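Local coordinates for protein 3-dehydroshikimate dehydratase (Pseudomonas putida, PDB 5HMQ) that converts 3-dehydroshikimate to protocatechuate with loss of water, using a divalent metal ion, in the breakdown of quinate and shikimate, at residues P291-D296 with L369-Q374; L465-A470 with R489-T494. All blocks are in the same frame, centred on the assembly; numbering follows the deposited sequence.

Interaction 1: residues P291-D296 with L369-Q374; sequences PASAYD and LRVKDQ
Ser-293 tucks its hydroxyl against the chain at Lys-372 and Asp-373, where the strand 363-371 has just ended and the helix 374-383 is about to begin. A chi1 of 169° swings the hydroxyl away from the serine's own N and toward the start of that helix. It receives the amide N-H of Asp-373 at 2.9 Å from Asp-373 N to Ser-293 OG, and gives its own proton to Ala-294 O. That carbonyl is gripped twice, since Lys-372 N also donates to it, 2.9 Å from Lys-372 N to Ala-294 O; the two donors come from opposite faces of the carbonyl plane. This is the tight end, with Ser-293 and Val-371 buried.

Farther along, Tyr-295 and Val-371 form an antiparallel non-hydrogen-bonded pair, and Val-371 CG1 lies at the edge of the tyrosine ring, 3.6 Å from Tyr-295 CD1. One face of that ring takes Ser-293 O over its centre. Asp-296 N then donates to Arg-370 O, 2.8 Å between the two. Strands 295-304 and 363-371 thus pair in the mixed sheet of the first VOC (glyoxalase-type) unit, away from the annotated metal sites.

The solvent side is looser. Lys-372 and Asp-373 send their ends outward, and Asp-373 N-caps the helix 374-383 through Ala-376 N. The extended Arg-370 chain runs past Asp-296, and its NH1 reaches the backbone oxygen Asp-296 O in the guanidinium plane, nearly straight at 166° but long at 3.3 Å. Asp-296 OD2 stays 4.5 Å from Arg-370 NH1, well out of that plane, so carboxylate and guanidinium probably feel each other only through charge. The chemistry implies two kinds of hold: directed serine bonds at the buried end, and at the exposed end backbone pairing beside an arginine salt-bridged to Glu-299 and Asp-340.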
# COMPACT_ATOMS: atom_id res chain seq x y z
N PRO C 291 -25.43 -20.73 -0.81
CA PRO C 291 -24.45 -21.20 0.17
C PRO C 291 -23.21 -21.75 -0.53
O PRO C 291 -23.27 -22.22 -1.66
CB PRO C 291 -25.20 -22.31 0.92
CG PRO C 291 -26.64 -21.98 0.73
CD PRO C 291 -26.74 -21.38 -0.64
N ALA C 292 -22.08 -21.66 0.17
CA ALA C 292 -20.83 -22.13 -0.40
C ALA C 292 -20.87 -23.65 -0.59
O ALA C 292 -21.49 -24.38 0.19
CB ALA C 292 -19.66 -21.76 0.51
N SER C 293 -20.21 -24.11 -1.65
CA SER C 293 -20.06 -25.53 -1.86
C SER C 293 -19.16 -26.14 -0.79
O SER C 293 -18.28 -25.48 -0.23
CB SER C 293 -19.48 -25.81 -3.25
OG SER C 293 -19.09 -27.17 -3.38
N ALA C 294 -19.38 -27.43 -0.52
CA ALA C 294 -18.46 -28.18 0.32
C ALA C 294 -17.18 -28.48 -0.44
O ALA C 294 -17.17 -28.59 -1.67
CB ALA C 294 -19.11 -29.48 0.80
N TYR C 295 -16.08 -28.62 0.30
CA TYR C 295 -14.77 -28.83 -0.29
C TYR C 295 -14.21 -30.18 0.11
O TYR C 295 -14.54 -30.72 1.17
CB TYR C 295 -13.79 -27.73 0.13
CG TYR C 295 -14.32 -26.33 -0.10
CD1 TYR C 295 -14.47 -25.83 -1.38
CD2 TYR C 295 -14.67 -25.52 0.97
CE1 TYR C 295 -14.95 -24.56 -1.60
CE2 TYR C 295 -15.15 -24.25 0.77
CZ TYR C 295 -15.29 -23.77 -0.52
OH TYR C 295 -15.78 -22.51 -0.73
N ASP C 296 -13.34 -30.72 -0.74
CA ASP C 296 -12.58 -31.94 -0.46
C ASP C 296 -11.11 -31.71 -0.78
O ASP C 296 -10.47 -32.48 -1.50
CB ASP C 296 -13.14 -33.12 -1.25
CG ASP C 296 -12.56 -34.45 -0.79
OD1 ASP C 296 -12.20 -34.56 0.40
OD2 ASP C 296 -12.46 -35.37 -1.62
N LEU C 369 -9.55 -26.39 -6.73
CA LEU C 369 -10.18 -26.84 -5.49
C LEU C 369 -11.19 -27.94 -5.80
O LEU C 369 -11.92 -27.86 -6.79
CB LEU C 369 -10.88 -25.66 -4.81
CG LEU C 369 -10.09 -24.36 -4.72
CD1 LEU C 369 -11.03 -23.24 -4.28
CD2 LEU C 369 -8.89 -24.48 -3.77
N ARG C 370 -11.23 -28.95 -4.94
CA ARG C 370 -12.25 -30.00 -5.06
C ARG C 370 -13.53 -29.50 -4.42
O ARG C 370 -13.61 -29.39 -3.19
CB ARG C 370 -11.78 -31.29 -4.40
CG ARG C 370 -10.75 -32.07 -5.18
CD ARG C 370 -10.77 -33.53 -4.77
NE ARG C 370 -9.64 -34.27 -5.33
CZ ARG C 370 -8.55 -34.60 -4.65
NH1 ARG C 370 -8.43 -34.26 -3.37
NH2 ARG C 370 -7.58 -35.28 -5.24
N VAL C 371 -14.53 -29.20 -5.23
CA VAL C 371 -15.82 -28.71 -4.75
C VAL C 371 -16.88 -29.75 -5.06
O VAL C 371 -16.85 -30.39 -6.12
CB VAL C 371 -16.18 -27.34 -5.35
CG1 VAL C 371 -15.17 -26.29 -4.91
CG2 VAL C 371 -16.25 -27.41 -6.87
N LYS C 372 -17.81 -29.94 -4.12
CA LYS C 372 -18.88 -30.91 -4.33
C LYS C 372 -19.93 -30.38 -5.29
O LYS C 372 -20.41 -31.11 -6.17
CB LYS C 372 -19.53 -31.28 -2.99
CG LYS C 372 -20.63 -32.31 -3.12
CD LYS C 372 -21.08 -32.79 -1.76
CE LYS C 372 -22.03 -33.96 -1.88
NZ LYS C 372 -21.98 -34.82 -0.66
N ASP C 373 -20.31 -29.11 -5.14
CA ASP C 373 -21.31 -28.47 -5.99
C ASP C 373 -20.61 -27.36 -6.77
O ASP C 373 -20.41 -26.26 -6.26
CB ASP C 373 -22.46 -27.93 -5.14
CG ASP C 373 -23.67 -27.54 -5.97
OD1 ASP C 373 -23.53 -27.35 -7.20
OD2 ASP C 373 -24.77 -27.43 -5.39
N GLN C 374 -20.25 -27.66 -8.02
CA GLN C 374 -19.48 -26.72 -8.82
C GLN C 374 -20.29 -25.47 -9.15
O GLN C 374 -19.77 -24.35 -9.08
CB GLN C 374 -19.01 -27.40 -10.11
CG GLN C 374 -18.52 -26.46 -11.19
CD GLN C 374 -18.22 -27.19 -12.48
OE1 GLN C 374 -17.14 -27.75 -12.67
NE2 GLN C 374 -19.19 -27.18 -13.39

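Interaction 2: residues L465-A470 with R489-T494; sequences LFDFAA and RSQCGT
Gln-491 bends at its second torsion (chi2 -62°), which folds the amide back over the chain at Asp-467 and sets NE2 2.6 Å from Asp-467 O. Phe-468, its CG anti to the carbonyl carbon, instead lays a ring face against the backbone at Arg-489 and Ser-490, with Ser-490 N over the ring centre and Ser-490 CB 3.9 Å from Phe-468 CE1. Asp-467 O lies near the amide plane of Gln-491, but NE2 stands above the Asp-467 carbonyl plane, 36° out of it. The two side chains cross at about a right angle, carboxylate and amide planes 31° apart. The same oxygen accepts from a water that takes the N-H of Gln-491, 2.7 Å from Gln-491 N.

Ala-469 and Arg-489 form an antiparallel hydrogen-bonded pair: Ala-469 N to Arg-489 O is short and straight, 2.7 Å, while the return bond from Arg-489 N to Ala-469 O is weak. Arg-489 lies beside the type I turn 490-493; its NH1 makes a bent bond to Gln-491 O, 2.6 Å apart and well above that carbonyl plane, with Gly-493 CA over one guanidinium face.

This is the edge of the mixed sheet in the second VOC unit, whose His-445, His-523 and Glu-601 hold magnesium; the Arg-489 side chain is about 9 Å from that of His-445. The contact joins the chain after helix 455-465 and edge strand 469-474 to the loop between strands 484-489 and 496-501; Tyr-462 of that helix meets the Phe-468 ring, and Arg-380 of helix 374-383 lies against Asp-467.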
# COMPACT_ATOMS: atom_id res chain seq x y z
N LEU C 465 -16.56 -15.08 -0.59
CA LEU C 465 -16.78 -15.89 -1.79
C LEU C 465 -16.80 -17.38 -1.49
O LEU C 465 -17.54 -18.13 -2.14
CB LEU C 465 -15.72 -15.58 -2.85
CG LEU C 465 -15.99 -14.40 -3.79
CD1 LEU C 465 -15.74 -13.07 -3.08
CD2 LEU C 465 -15.16 -14.51 -5.06
N PHE C 466 -15.99 -17.83 -0.53
CA PHE C 466 -15.83 -19.26 -0.28
C PHE C 466 -16.20 -19.67 1.14
O PHE C 466 -16.01 -20.83 1.51
CB PHE C 466 -14.39 -19.68 -0.60
CG PHE C 466 -14.02 -19.46 -2.04
CD1 PHE C 466 -14.40 -20.36 -3.01
CD2 PHE C 466 -13.31 -18.33 -2.42
CE1 PHE C 466 -14.07 -20.16 -4.33
CE2 PHE C 466 -12.98 -18.12 -3.74
CZ PHE C 466 -13.35 -19.03 -4.70
N ASP C 467 -16.73 -18.74 1.94
CA ASP C 467 -17.22 -19.03 3.29
C ASP C 467 -16.13 -19.66 4.16
O ASP C 467 -16.38 -20.60 4.92
CB ASP C 467 -18.47 -19.90 3.25
CG ASP C 467 -19.26 -19.86 4.55
OD1 ASP C 467 -19.11 -18.87 5.30
OD2 ASP C 467 -20.02 -20.81 4.82
N PHE C 468 -14.91 -19.15 4.04
CA PHE C 468 -13.86 -19.53 4.97
C PHE C 468 -14.06 -18.86 6.32
O PHE C 468 -14.78 -17.86 6.44
CB PHE C 468 -12.48 -19.17 4.40
CG PHE C 468 -11.97 -20.14 3.37
CD1 PHE C 468 -12.84 -20.95 2.66
CD2 PHE C 468 -10.61 -20.23 3.11
CE1 PHE C 468 -12.36 -21.84 1.71
CE2 PHE C 468 -10.13 -21.12 2.16
CZ PHE C 468 -11.01 -21.92 1.46
N ALA C 469 -13.42 -19.41 7.34
CA ALA C 469 -13.52 -18.90 8.70
C ALA C 469 -12.13 -18.61 9.26
O ALA C 469 -11.13 -19.15 8.79
CB ALA C 469 -14.27 -19.87 9.62
N ALA C 470 -12.09 -17.75 10.27
CA ALA C 470 -10.84 -17.41 10.94
C ALA C 470 -10.25 -18.62 11.65
O ALA C 470 -10.96 -19.50 12.14
CB ALA C 470 -11.07 -16.28 11.94
N ARG C 489 -9.55 -20.94 7.06
CA ARG C 489 -9.90 -22.35 7.12
C ARG C 489 -11.27 -22.56 6.51
O ARG C 489 -12.21 -21.82 6.84
CB ARG C 489 -9.87 -22.83 8.58
CG ARG C 489 -10.23 -24.28 8.83
CD ARG C 489 -10.60 -24.48 10.29
NE ARG C 489 -10.70 -25.89 10.68
CZ ARG C 489 -11.81 -26.61 10.61
NH1 ARG C 489 -12.93 -26.06 10.16
NH2 ARG C 489 -11.81 -27.88 10.98
N SER C 490 -11.39 -23.53 5.61
CA SER C 490 -12.71 -23.93 5.15
C SER C 490 -13.50 -24.52 6.32
O SER C 490 -12.94 -24.95 7.33
CB SER C 490 -12.60 -24.95 4.01
OG SER C 490 -11.91 -26.11 4.42
N GLN C 491 -14.83 -24.53 6.17
CA GLN C 491 -15.69 -24.91 7.29
C GLN C 491 -15.34 -26.29 7.84
O GLN C 491 -15.30 -26.49 9.06
CB GLN C 491 -17.16 -24.86 6.87
CG GLN C 491 -17.65 -23.48 6.47
CD GLN C 491 -17.58 -22.48 7.61
OE1 GLN C 491 -17.74 -22.83 8.77
NE2 GLN C 491 -17.34 -21.21 7.27
N CYS C 492 -15.07 -27.26 6.96
CA CYS C 492 -14.75 -28.61 7.39
C CYS C 492 -13.26 -28.90 7.41
O CYS C 492 -12.86 -30.06 7.56
CB CYS C 492 -15.49 -29.63 6.53
SG CYS C 492 -17.23 -29.83 6.99
N GLY C 493 -12.42 -27.88 7.25
CA GLY C 493 -11.00 -28.01 7.50
C GLY C 493 -10.17 -28.63 6.39
O GLY C 493 -8.95 -28.77 6.56
N THR C 494 -10.78 -29.02 5.27
CA THR C 494 -10.01 -29.64 4.20
C THR C 494 -9.13 -28.64 3.47
O THR C 494 -8.20 -29.04 2.76
CB THR C 494 -10.93 -30.35 3.20
OG1 THR C 494 -11.72 -29.38 2.50
CG2 THR C 494 -11.85 -31.32 3.92
O HOH W 1 -15.70 -23.33 3.86

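In the fold
From the N-terminal TIM barrel the chain passes through the long helix 252-276 into the C-terminal, dioxygenase-like half. There interaction 1 closes a loop of 72 residues, joining the start of strand 295-304 to the end of strand 363-371 in the first C-terminal sheet. Interaction 2 opens later and closes a short loop of 18 residues at the edge of the second sheet. The two loops follow in series, neither nesting nor crossing. They nevertheless touch: Tyr-295 OH lies 2.8 Å from Phe-466 O, a probable hydrogen bond, and Ala-292 packs on Asp-467, so the start of strand 295-304 meets the chain that follows helix 455-465.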